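Local coordinates for alpha-L-arabinosidase (Xanthomonas axonopodis pv. citri, PDB 6D25), which probably removes arabinofuranosyl side groups from arabinoxylans, including internally di-substituted ones, as a trimeric family GH51 glycoside hydrolase, at residues A[154-159]-A[201-206]; A[217-222]-A[258-263]; A[251-256]-A[311-316]; A[304-309]-A[318-323]. All coordinates share one frame; numbering follows the deposited sequence.

Interaction 1. Residues A[154-159]-A[201-206]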
# COMPACT_ATOMS: atom_id res chain seq x y z
N GLY A 154 -0.64 -1.73 -16.24
CA GLY A 154 0.21 -2.08 -15.09
C GLY A 154 -0.59 -2.46 -13.84
O GLY A 154 -1.78 -2.07 -13.65
N ASN A 155 0.04 -3.25 -12.99
CA ASN A 155 -0.54 -3.80 -11.76
C ASN A 155 -0.31 -2.81 -10.61
O ASN A 155 0.83 -2.61 -10.14
CB ASN A 155 0.09 -5.15 -11.44
CG ASN A 155 -0.49 -5.83 -10.20
OD1 ASN A 155 -1.06 -5.17 -9.35
ND2 ASN A 155 -0.32 -7.15 -10.06
N VAL A 156 -1.41 -2.22 -10.15
CA VAL A 156 -1.45 -1.40 -8.99
C VAL A 156 -2.13 -2.12 -7.81
O VAL A 156 -1.67 -2.00 -6.67
CB VAL A 156 -2.14 -0.07 -9.35
CG1 VAL A 156 -2.59 0.68 -8.14
CG2 VAL A 156 -1.22 0.78 -10.20
N GLY A 157 -3.11 -2.94 -8.08
CA GLY A 157 -3.92 -3.55 -7.02
C GLY A 157 -3.15 -4.47 -6.08
O GLY A 157 -3.25 -4.32 -4.86
N ASP A 158 -2.45 -5.46 -6.63
CA ASP A 158 -1.87 -6.47 -5.75
C ASP A 158 -0.33 -6.46 -5.73
O ASP A 158 0.28 -7.14 -4.87
CB ASP A 158 -2.55 -7.83 -5.97
CG ASP A 158 -1.82 -8.85 -6.80
OD1 ASP A 158 -0.97 -8.44 -7.61
OD2 ASP A 158 -2.16 -10.02 -6.65
N ALA A 159 0.29 -5.52 -6.41
CA ALA A 159 1.76 -5.39 -6.42
C ALA A 159 2.18 -4.11 -5.70
O ALA A 159 1.41 -3.12 -5.66
CB ALA A 159 2.22 -5.34 -7.86
N ASN A 201 -6.38 -0.68 -13.23
CA ASN A 201 -7.55 -1.00 -14.08
C ASN A 201 -8.76 -1.27 -13.16
O ASN A 201 -8.69 -1.99 -12.22
CB ASN A 201 -7.24 -2.18 -14.99
CG ASN A 201 -5.88 -2.06 -15.69
OD1 ASN A 201 -5.80 -1.41 -16.76
ND2 ASN A 201 -4.79 -2.51 -15.02
N GLU A 202 -9.87 -0.61 -13.34
CA GLU A 202 -11.11 -0.94 -12.59
C GLU A 202 -10.80 -0.97 -11.06
O GLU A 202 -11.17 -1.90 -10.34
CB GLU A 202 -11.73 -2.26 -13.10
CG GLU A 202 -12.27 -2.24 -14.56
CD GLU A 202 -13.52 -3.10 -14.90
OE1 GLU A 202 -13.93 -3.94 -14.04
OE2 GLU A 202 -14.13 -2.93 -16.06
N LEU A 203 -10.18 0.09 -10.53
CA LEU A 203 -9.78 0.09 -9.11
C LEU A 203 -11.00 0.13 -8.19
O LEU A 203 -10.88 -0.24 -7.04
CB LEU A 203 -8.84 1.28 -8.85
CG LEU A 203 -7.47 1.20 -9.54
CD1 LEU A 203 -6.51 2.24 -9.00
CD2 LEU A 203 -6.83 -0.15 -9.41
N TRP A 204 -12.15 0.59 -8.69
CA TRP A 204 -13.41 0.60 -7.94
C TRP A 204 -13.96 -0.83 -7.79
O TRP A 204 -14.86 -1.02 -7.00
CB TRP A 204 -14.49 1.52 -8.56
CG TRP A 204 -14.40 1.61 -10.04
CD1 TRP A 204 -13.79 2.61 -10.76
CD2 TRP A 204 -14.85 0.64 -11.00
NE1 TRP A 204 -13.80 2.29 -12.09
CE2 TRP A 204 -14.45 1.09 -12.26
CE3 TRP A 204 -15.57 -0.56 -10.90
CZ2 TRP A 204 -14.74 0.38 -13.43
CZ3 TRP A 204 -15.83 -1.28 -12.04
CH2 TRP A 204 -15.42 -0.81 -13.29
N GLY A 205 -13.43 -1.79 -8.53
CA GLY A 205 -13.96 -3.16 -8.57
C GLY A 205 -12.84 -4.19 -8.43
O GLY A 205 -12.20 -4.27 -7.39
N CYS A 206 -12.56 -4.92 -9.51
CA CYS A 206 -11.63 -6.07 -9.47
C CYS A 206 -10.19 -5.63 -9.15
O CYS A 206 -9.39 -6.44 -8.72
CB CYS A 206 -11.74 -6.91 -10.75
SG CYS A 206 -11.28 -5.96 -12.24
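V156 and L203 meet through their branch methyls, CG1 of V156 lying 4.3 Å from CD1 of L203, in a buried apolar touch between two loops. At the other end of the contact the N201 amide is turned toward the backbone of G154: ND2 of N201 stands 3.3 Å from O of G154. It is put there by a first torsion of -47°, which places CG beside N201's own backbone N and swings the side chain toward G154. The two loops follow neighbouring parallel strands, 149-154 and 196-199, the third and fourth of the (beta/alpha)8 barrel of clan GH-A. The N201-E202 pair just beyond the fourth strand is consistent with the Asn-Glu sequence that carries the acid/base in this clan, and E202 lies near E324. Behind the first shell, an Asx motif holds 154-159 in shape. OD1 of N155 accepts N of D158 at 3.1 Å, on a lone pair in the carbonyl plane, while ND2 of N155 donates to OD1 of D158 at 2.8 Å and 169°. In 201-206 a type I turn is closed by N of G205 on O of E202 at 2.9 Å, and C206 beyond it is disulfide-bonded to C100. V156 also packs on V218 and Y222 of helix 212-224, and O of G157 accepts a hydrogen bond from R221 of the second subunit.

Interaction 2. Residues A[217-222]-A[258-263]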
# COMPACT_ATOMS: atom_id res chain seq x y z
N ASP A 217 -4.95 8.65 -4.19
CA ASP A 217 -3.67 8.58 -3.45
C ASP A 217 -2.79 7.49 -4.02
O ASP A 217 -1.57 7.68 -4.26
CB ASP A 217 -3.91 8.38 -1.95
CG ASP A 217 -4.44 9.61 -1.24
OD1 ASP A 217 -4.09 10.74 -1.65
OD2 ASP A 217 -5.18 9.43 -0.24
N VAL A 218 -3.38 6.32 -4.28
CA VAL A 218 -2.63 5.20 -4.81
C VAL A 218 -2.09 5.54 -6.23
O VAL A 218 -0.93 5.27 -6.54
CB VAL A 218 -3.50 3.94 -4.82
CG1 VAL A 218 -2.84 2.80 -5.56
CG2 VAL A 218 -3.81 3.49 -3.40
N PHE A 219 -2.93 6.10 -7.07
CA PHE A 219 -2.52 6.51 -8.42
C PHE A 219 -1.35 7.50 -8.33
O PHE A 219 -0.34 7.31 -9.01
CB PHE A 219 -3.68 7.11 -9.23
CG PHE A 219 -3.19 7.76 -10.50
CD1 PHE A 219 -2.70 7.01 -11.55
CD2 PHE A 219 -3.07 9.14 -10.56
CE1 PHE A 219 -2.15 7.63 -12.67
CE2 PHE A 219 -2.54 9.76 -11.68
CZ PHE A 219 -2.05 9.00 -12.71
N ARG A 220 -1.51 8.55 -7.54
CA ARG A 220 -0.44 9.55 -7.40
C ARG A 220 0.90 8.89 -7.03
O ARG A 220 1.97 9.26 -7.57
CB ARG A 220 -0.84 10.61 -6.38
CG ARG A 220 -1.86 11.60 -6.93
CD ARG A 220 -2.45 12.49 -5.89
NE ARG A 220 -1.46 13.30 -5.20
CZ ARG A 220 -1.71 14.40 -4.55
NH1 ARG A 220 -2.98 14.86 -4.47
NH2 ARG A 220 -0.69 14.98 -3.90
N ARG A 221 0.87 7.94 -6.09
CA ARG A 221 2.06 7.25 -5.64
C ARG A 221 2.60 6.36 -6.75
O ARG A 221 3.81 6.44 -7.09
CB ARG A 221 1.76 6.41 -4.41
CG ARG A 221 2.91 5.56 -3.89
CD ARG A 221 2.45 4.84 -2.65
NE ARG A 221 3.50 4.09 -1.99
CZ ARG A 221 3.33 3.37 -0.89
NH1 ARG A 221 2.10 3.19 -0.37
NH2 ARG A 221 4.39 2.81 -0.32
N TYR A 222 1.79 5.47 -7.31
CA TYR A 222 2.32 4.48 -8.24
C TYR A 222 2.81 5.14 -9.54
O TYR A 222 3.83 4.69 -10.13
CB TYR A 222 1.29 3.40 -8.56
CG TYR A 222 1.18 2.30 -7.54
CD1 TYR A 222 0.75 2.55 -6.25
CD2 TYR A 222 1.59 1.00 -7.84
CE1 TYR A 222 0.68 1.54 -5.31
CE2 TYR A 222 1.53 -0.01 -6.92
CZ TYR A 222 1.07 0.25 -5.64
OH TYR A 222 1.00 -0.75 -4.68
N LYS A 258 -2.89 16.81 -12.56
CA LYS A 258 -1.53 17.23 -13.00
C LYS A 258 -0.62 16.02 -13.22
O LYS A 258 0.42 16.20 -13.79
CB LYS A 258 -0.91 18.18 -11.99
CG LYS A 258 -1.62 19.54 -12.10
CD LYS A 258 -1.27 20.55 -11.07
CE LYS A 258 -2.37 21.59 -10.95
NZ LYS A 258 -2.00 22.62 -9.95
N PHE A 259 -1.01 14.82 -12.78
CA PHE A 259 -0.13 13.66 -12.89
C PHE A 259 -0.58 12.66 -13.94
O PHE A 259 -0.04 11.54 -13.97
CB PHE A 259 -0.01 12.96 -11.54
CG PHE A 259 0.55 13.84 -10.47
CD1 PHE A 259 1.89 14.22 -10.51
CD2 PHE A 259 -0.26 14.35 -9.48
CE1 PHE A 259 2.41 15.08 -9.55
CE2 PHE A 259 0.27 15.17 -8.49
CZ PHE A 259 1.59 15.56 -8.54
N MET A 260 -1.57 13.00 -14.78
CA MET A 260 -2.07 12.05 -15.74
C MET A 260 -2.06 12.68 -17.13
O MET A 260 -2.18 13.87 -17.27
CB MET A 260 -3.49 11.60 -15.37
CG MET A 260 -4.46 12.74 -15.18
SD MET A 260 -6.15 12.22 -14.84
CE MET A 260 -6.13 12.01 -13.06
N ASP A 261 -1.89 11.83 -18.14
CA ASP A 261 -2.02 12.22 -19.56
C ASP A 261 -3.41 11.84 -20.08
O ASP A 261 -3.89 12.39 -21.10
CB ASP A 261 -0.89 11.58 -20.37
CG ASP A 261 0.45 12.01 -19.82
OD1 ASP A 261 0.74 13.20 -19.96
OD2 ASP A 261 1.17 11.18 -19.15
N GLY A 262 -4.06 10.92 -19.38
CA GLY A 262 -5.39 10.46 -19.75
C GLY A 262 -6.12 9.93 -18.53
O GLY A 262 -5.47 9.55 -17.50
N LEU A 263 -7.45 9.89 -18.61
CA LEU A 263 -8.31 9.34 -17.58
C LEU A 263 -9.23 8.31 -18.25
O LEU A 263 -9.91 8.66 -19.19
CB LEU A 263 -9.14 10.45 -16.94
CG LEU A 263 -10.10 9.97 -15.84
CD1 LEU A 263 -9.33 9.52 -14.63
CD2 LEU A 263 -11.06 11.06 -15.44
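The F219 ring receives the backbone carbonyl of F259 at its edge, near the ring plane, with CZ of F219 3.5 Å from O of F259. M260 approaches the same ring obliquely, its CB 4.0 Å from CZ of F219, and CE2 of F219 lies 4.1 Å from CB of F259. The R220 guanidinium has F259 over one face: CE2 of F259 sits 4.2 Å from NE of R220, the two planes being 31° apart. Lower on the arginine, CG of R220 touches CD2 of F259 at 4.1 Å. F219 reaches across because its CG is anti to the backbone N (chi1 169°). In the barrel, helix 212-224 follows the fourth strand, and 258-263 runs from a short 3-10 piece after helix 246-256 into the start of the sixth strand, 262-269. F219 and M260 both pack on A238 of the fifth strand, 235-238, which comes between the fourth and sixth in the sheet. The R220 chain bends at chi3, and its NE donates to O of N209 of the third subunit, a residue that also packs on F259.

Interaction 3. Residues A[251-256]-A[311-316]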
# COMPACT_ATOMS: atom_id res chain seq x y z
N VAL A 251 -13.21 13.53 -8.16
CA VAL A 251 -12.11 13.40 -7.21
C VAL A 251 -10.81 13.11 -7.95
O VAL A 251 -9.78 13.69 -7.60
CB VAL A 251 -12.41 12.35 -6.13
CG1 VAL A 251 -11.20 12.10 -5.24
CG2 VAL A 251 -13.61 12.80 -5.30
N MET A 252 -10.81 12.21 -8.92
CA MET A 252 -9.56 11.89 -9.59
C MET A 252 -9.00 13.17 -10.25
O MET A 252 -7.78 13.41 -10.20
CB MET A 252 -9.69 10.84 -10.69
CG MET A 252 -9.93 9.48 -10.20
SD MET A 252 -8.56 8.74 -9.20
CE MET A 252 -7.15 9.19 -10.17
N MET A 253 -9.86 13.97 -10.88
CA MET A 253 -9.37 15.18 -11.55
C MET A 253 -8.94 16.22 -10.51
O MET A 253 -7.87 16.82 -10.65
CB MET A 253 -10.45 15.75 -12.50
CG MET A 253 -10.71 14.89 -13.70
SD MET A 253 -9.28 14.57 -14.74
CE MET A 253 -9.11 16.19 -15.49
N ARG A 254 -9.76 16.44 -9.48
CA ARG A 254 -9.44 17.41 -8.45
C ARG A 254 -8.08 17.06 -7.82
O ARG A 254 -7.26 17.93 -7.56
CB ARG A 254 -10.48 17.43 -7.32
CG ARG A 254 -10.24 18.43 -6.20
CD ARG A 254 -11.35 18.25 -5.14
NE ARG A 254 -11.13 17.05 -4.31
CZ ARG A 254 -12.08 16.26 -3.81
NH1 ARG A 254 -13.37 16.52 -3.99
NH2 ARG A 254 -11.73 15.22 -3.06
N GLU A 255 -7.86 15.79 -7.53
CA GLU A 255 -6.73 15.37 -6.73
C GLU A 255 -5.50 15.06 -7.59
O GLU A 255 -4.39 15.14 -7.07
CB GLU A 255 -7.02 14.13 -5.87
CG GLU A 255 -8.05 14.37 -4.81
CD GLU A 255 -7.68 15.50 -3.83
OE1 GLU A 255 -6.53 15.62 -3.47
OE2 GLU A 255 -8.56 16.21 -3.39
N ALA A 256 -5.65 14.70 -8.85
CA ALA A 256 -4.52 14.10 -9.58
C ALA A 256 -4.39 14.56 -11.04
O ALA A 256 -3.55 13.97 -11.76
CB ALA A 256 -4.63 12.58 -9.53
N LYS A 311 -13.60 21.50 -15.54
CA LYS A 311 -13.48 22.34 -14.34
C LYS A 311 -12.04 22.33 -13.85
O LYS A 311 -11.60 23.34 -13.37
CB LYS A 311 -14.32 21.82 -13.17
CG LYS A 311 -15.80 21.76 -13.42
CD LYS A 311 -16.55 21.03 -12.30
CE LYS A 311 -15.97 21.20 -10.91
NZ LYS A 311 -16.90 20.62 -9.91
N TYR A 312 -11.34 21.21 -13.95
CA TYR A 312 -9.99 21.09 -13.40
C TYR A 312 -8.93 21.20 -14.50
O TYR A 312 -7.80 21.54 -14.19
CB TYR A 312 -9.85 19.76 -12.65
CG TYR A 312 -10.75 19.73 -11.43
CD1 TYR A 312 -10.45 20.50 -10.33
CD2 TYR A 312 -11.94 19.02 -11.45
CE1 TYR A 312 -11.29 20.55 -9.23
CE2 TYR A 312 -12.78 19.06 -10.36
CZ TYR A 312 -12.45 19.81 -9.24
OH TYR A 312 -13.29 19.84 -8.16
N ASP A 313 -9.32 20.94 -15.74
CA ASP A 313 -8.40 20.87 -16.87
C ASP A 313 -9.06 21.55 -18.08
O ASP A 313 -9.39 20.90 -19.07
CB ASP A 313 -8.05 19.42 -17.15
CG ASP A 313 -7.24 19.20 -18.41
OD1 ASP A 313 -6.35 20.02 -18.67
OD2 ASP A 313 -7.54 18.23 -19.12
N PRO A 314 -9.32 22.87 -17.97
CA PRO A 314 -10.02 23.61 -19.02
C PRO A 314 -9.27 23.58 -20.37
O PRO A 314 -9.89 23.67 -21.40
CB PRO A 314 -10.17 25.04 -18.51
CG PRO A 314 -9.11 25.16 -17.46
CD PRO A 314 -8.97 23.78 -16.87
N ALA A 315 -7.95 23.41 -20.36
CA ALA A 315 -7.19 23.36 -21.63
C ALA A 315 -7.30 21.97 -22.28
O ALA A 315 -6.76 21.80 -23.37
CB ALA A 315 -5.76 23.71 -21.37
N LYS A 316 -7.90 20.97 -21.62
CA LYS A 316 -8.06 19.64 -22.18
C LYS A 316 -6.71 18.95 -22.41
O LYS A 316 -6.55 18.16 -23.36
CB LYS A 316 -8.89 19.65 -23.46
CG LYS A 316 -10.19 20.42 -23.39
CD LYS A 316 -11.07 20.16 -24.61
CE LYS A 316 -12.24 21.12 -24.67
NZ LYS A 316 -11.75 22.45 -25.10
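R254 runs alongside the Y312 ring, the two side chains pointing the same way, and its CB rests on the aromatic face. CB of R254 lies 4.0 Å from the ring centroid of Y312, 26° off the normal, a CH-pi contact. The backbone joins in: CA of R254 sits 3.6 Å above the plane of the Y312 ring, over its centre. CG, anti to the backbone N, passes on toward the phenol end, 3.8 Å from CE1 of Y312, and CD comes within 3.9 Å of OH of Y312. At chi3 the chain bends, and the guanidinium, nearly perpendicular to the ring plane, leaves Y312 for its neighbour E255. NE of R254 gives a straight bond of 2.9 Å to OE2 of E255, on the anti side of the carboxylate, and NH2 adds a weak second one; this is a salt bridge along the helix. Helices 246-256 and 285-312 follow the fifth and sixth barrel strands, and here the C-terminal end of 285-312 packs on 246-256 in the outer layer of the (beta/alpha)8 barrel. M253, which is buried, touches both Y312 and D313: its CB is 3.7 Å from CD2 of Y312, and its chain bends at chi2 and chi3 and carries CE to 3.8 Å from CB of D313. The polar ends look elsewhere, OH of Y312 to E250 and the D313 carboxylate to R365 in a salt bridge. A type I turn from D313 to K316 carries the chain off the end of the helix.

Interaction 4. Residues A[304-309]-A[318-323]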
# COMPACT_ATOMS: atom_id res chain seq x y z
N LYS A 304 -21.04 14.56 -19.76
CA LYS A 304 -21.03 14.91 -18.33
C LYS A 304 -19.65 14.68 -17.73
O LYS A 304 -19.20 15.53 -16.94
CB LYS A 304 -22.13 14.17 -17.59
CG LYS A 304 -23.50 14.75 -17.88
CD LYS A 304 -24.65 14.06 -17.22
CE LYS A 304 -25.95 14.76 -17.58
NZ LYS A 304 -27.12 13.98 -17.11
N HIS A 305 -18.99 13.57 -18.04
CA HIS A 305 -17.60 13.39 -17.55
C HIS A 305 -16.68 14.49 -18.10
O HIS A 305 -15.84 15.00 -17.36
CB HIS A 305 -17.06 12.00 -17.90
CG HIS A 305 -17.66 10.88 -17.10
ND1 HIS A 305 -17.56 10.82 -15.71
CD2 HIS A 305 -18.34 9.78 -17.49
CE1 HIS A 305 -18.17 9.73 -15.29
NE2 HIS A 305 -18.65 9.07 -16.36
N SER A 306 -16.84 14.87 -19.38
CA SER A 306 -16.01 15.96 -19.98
C SER A 306 -16.23 17.26 -19.22
O SER A 306 -15.29 18.00 -18.98
CB SER A 306 -16.32 16.14 -21.46
OG SER A 306 -15.97 14.98 -22.18
N ALA A 307 -17.47 17.56 -18.86
CA ALA A 307 -17.73 18.84 -18.20
C ALA A 307 -17.03 18.88 -16.84
O ALA A 307 -16.53 19.94 -16.40
CB ALA A 307 -19.22 19.08 -18.09
N ILE A 308 -16.99 17.76 -16.15
CA ILE A 308 -16.24 17.71 -14.89
C ILE A 308 -14.74 17.90 -15.15
O ILE A 308 -14.06 18.63 -14.40
CB ILE A 308 -16.53 16.39 -14.13
CG1 ILE A 308 -18.00 16.32 -13.73
CG2 ILE A 308 -15.62 16.27 -12.92
CD1 ILE A 308 -18.46 14.98 -13.33
N MET A 309 -14.21 17.23 -16.17
CA MET A 309 -12.80 17.37 -16.51
C MET A 309 -12.48 18.83 -16.88
O MET A 309 -11.41 19.31 -16.52
CB MET A 309 -12.39 16.44 -17.65
CG MET A 309 -12.50 15.00 -17.27
SD MET A 309 -12.20 13.84 -18.59
CE MET A 309 -10.39 13.81 -18.63
N VAL A 318 -5.66 16.59 -20.44
CA VAL A 318 -5.91 15.19 -20.10
C VAL A 318 -6.94 14.62 -21.07
O VAL A 318 -8.09 15.11 -21.13
CB VAL A 318 -6.40 15.05 -18.65
CG1 VAL A 318 -6.69 13.61 -18.29
CG2 VAL A 318 -5.44 15.70 -17.65
N ALA A 319 -6.56 13.59 -21.81
CA ALA A 319 -7.51 12.88 -22.68
C ALA A 319 -8.52 12.11 -21.83
O ALA A 319 -8.17 11.50 -20.81
CB ALA A 319 -6.77 11.92 -23.58
N LEU A 320 -9.76 12.06 -22.31
CA LEU A 320 -10.69 11.06 -21.84
C LEU A 320 -10.50 9.83 -22.73
O LEU A 320 -10.49 9.92 -23.97
CB LEU A 320 -12.12 11.61 -21.91
CG LEU A 320 -13.23 10.73 -21.37
CD1 LEU A 320 -12.98 10.30 -19.92
CD2 LEU A 320 -14.52 11.51 -21.45
N VAL A 321 -10.26 8.71 -22.07
CA VAL A 321 -9.84 7.48 -22.71
C VAL A 321 -10.97 6.45 -22.47
O VAL A 321 -11.17 6.03 -21.33
CB VAL A 321 -8.51 7.00 -22.13
CG1 VAL A 321 -8.10 5.66 -22.66
CG2 VAL A 321 -7.40 8.04 -22.36
N VAL A 322 -11.71 6.08 -23.50
CA VAL A 322 -12.82 5.18 -23.28
C VAL A 322 -12.25 3.78 -23.44
O VAL A 322 -12.40 3.19 -24.51
CB VAL A 322 -13.98 5.43 -24.25
CG1 VAL A 322 -15.18 4.50 -23.97
CG2 VAL A 322 -14.42 6.87 -24.18
N ASP A 323 -11.60 3.22 -22.41
CA ASP A 323 -10.77 2.05 -22.81
C ASP A 323 -11.49 0.73 -22.54
O ASP A 323 -10.88 -0.31 -22.74
CB ASP A 323 -9.34 2.14 -22.30
CG ASP A 323 -9.31 2.20 -20.81
OD1 ASP A 323 -10.42 2.18 -20.25
OD2 ASP A 323 -8.19 2.24 -20.25
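M309 and L320 supply most of the apolar contact. SD of M309 lies 3.9 Å from CD1 of L320 as the two side chains pass at a slant, and a bend at chi3 (81°) turns the terminal methyl on to V318, where CE of M309 meets CG1 of V318 at 3.7 Å, the two side chains crossing at about a right angle. L320, with CG anti to its backbone N, directs its other branch to the helix: CD2 of L320 is 4.4 Å from CB of H305. A second kind of contact sets carbon against oxygen. CE of M309 packs on two successive carbonyls, 3.6 Å from O of V318 and 3.9 Å from O of A319, and CD2 of L320 rests 3.8 Å from OG of S306. The setting is a beta-alpha-beta crossover of the barrel: helix 285-312 links strand 262-269 to its parallel neighbour 319-325, and here the local helix and strand axes come within 10.1 Å at 151°, running in nearly opposite directions. Polar partners lie outside the pair, OG of S306 bonding to O of I302, NE2 of H305 to O of D243, and O of V318 accepting from R365. With no hydrogen bond across the segments, helix and strand are held by van der Waals fit, while the strand's backbone bonds to its neighbours, A319 pairing with D261 and L263.

Overall arrangement
From the N terminus, interaction 1 comes first and closes a span of 41 residues, joining the loops after the third and fourth barrel strands; it is finished before the others open. Interaction 2 then starts on helix 212-224 and ends at strand 262-269. Interaction 3 begins inside that span and ends beyond it, so the two cross. Interaction 4 opens after interaction 2 has closed, yet crosses interaction 3, with which it shares helix 285-312. Y222 ties interaction 1 to interaction 2 through O of A159, and backbone pairing of L263 with A319 and V321 joins interactions 2 and 4. Interactions 1 and 2 also border the second subunit of the trimer, and interaction 2 the third as well.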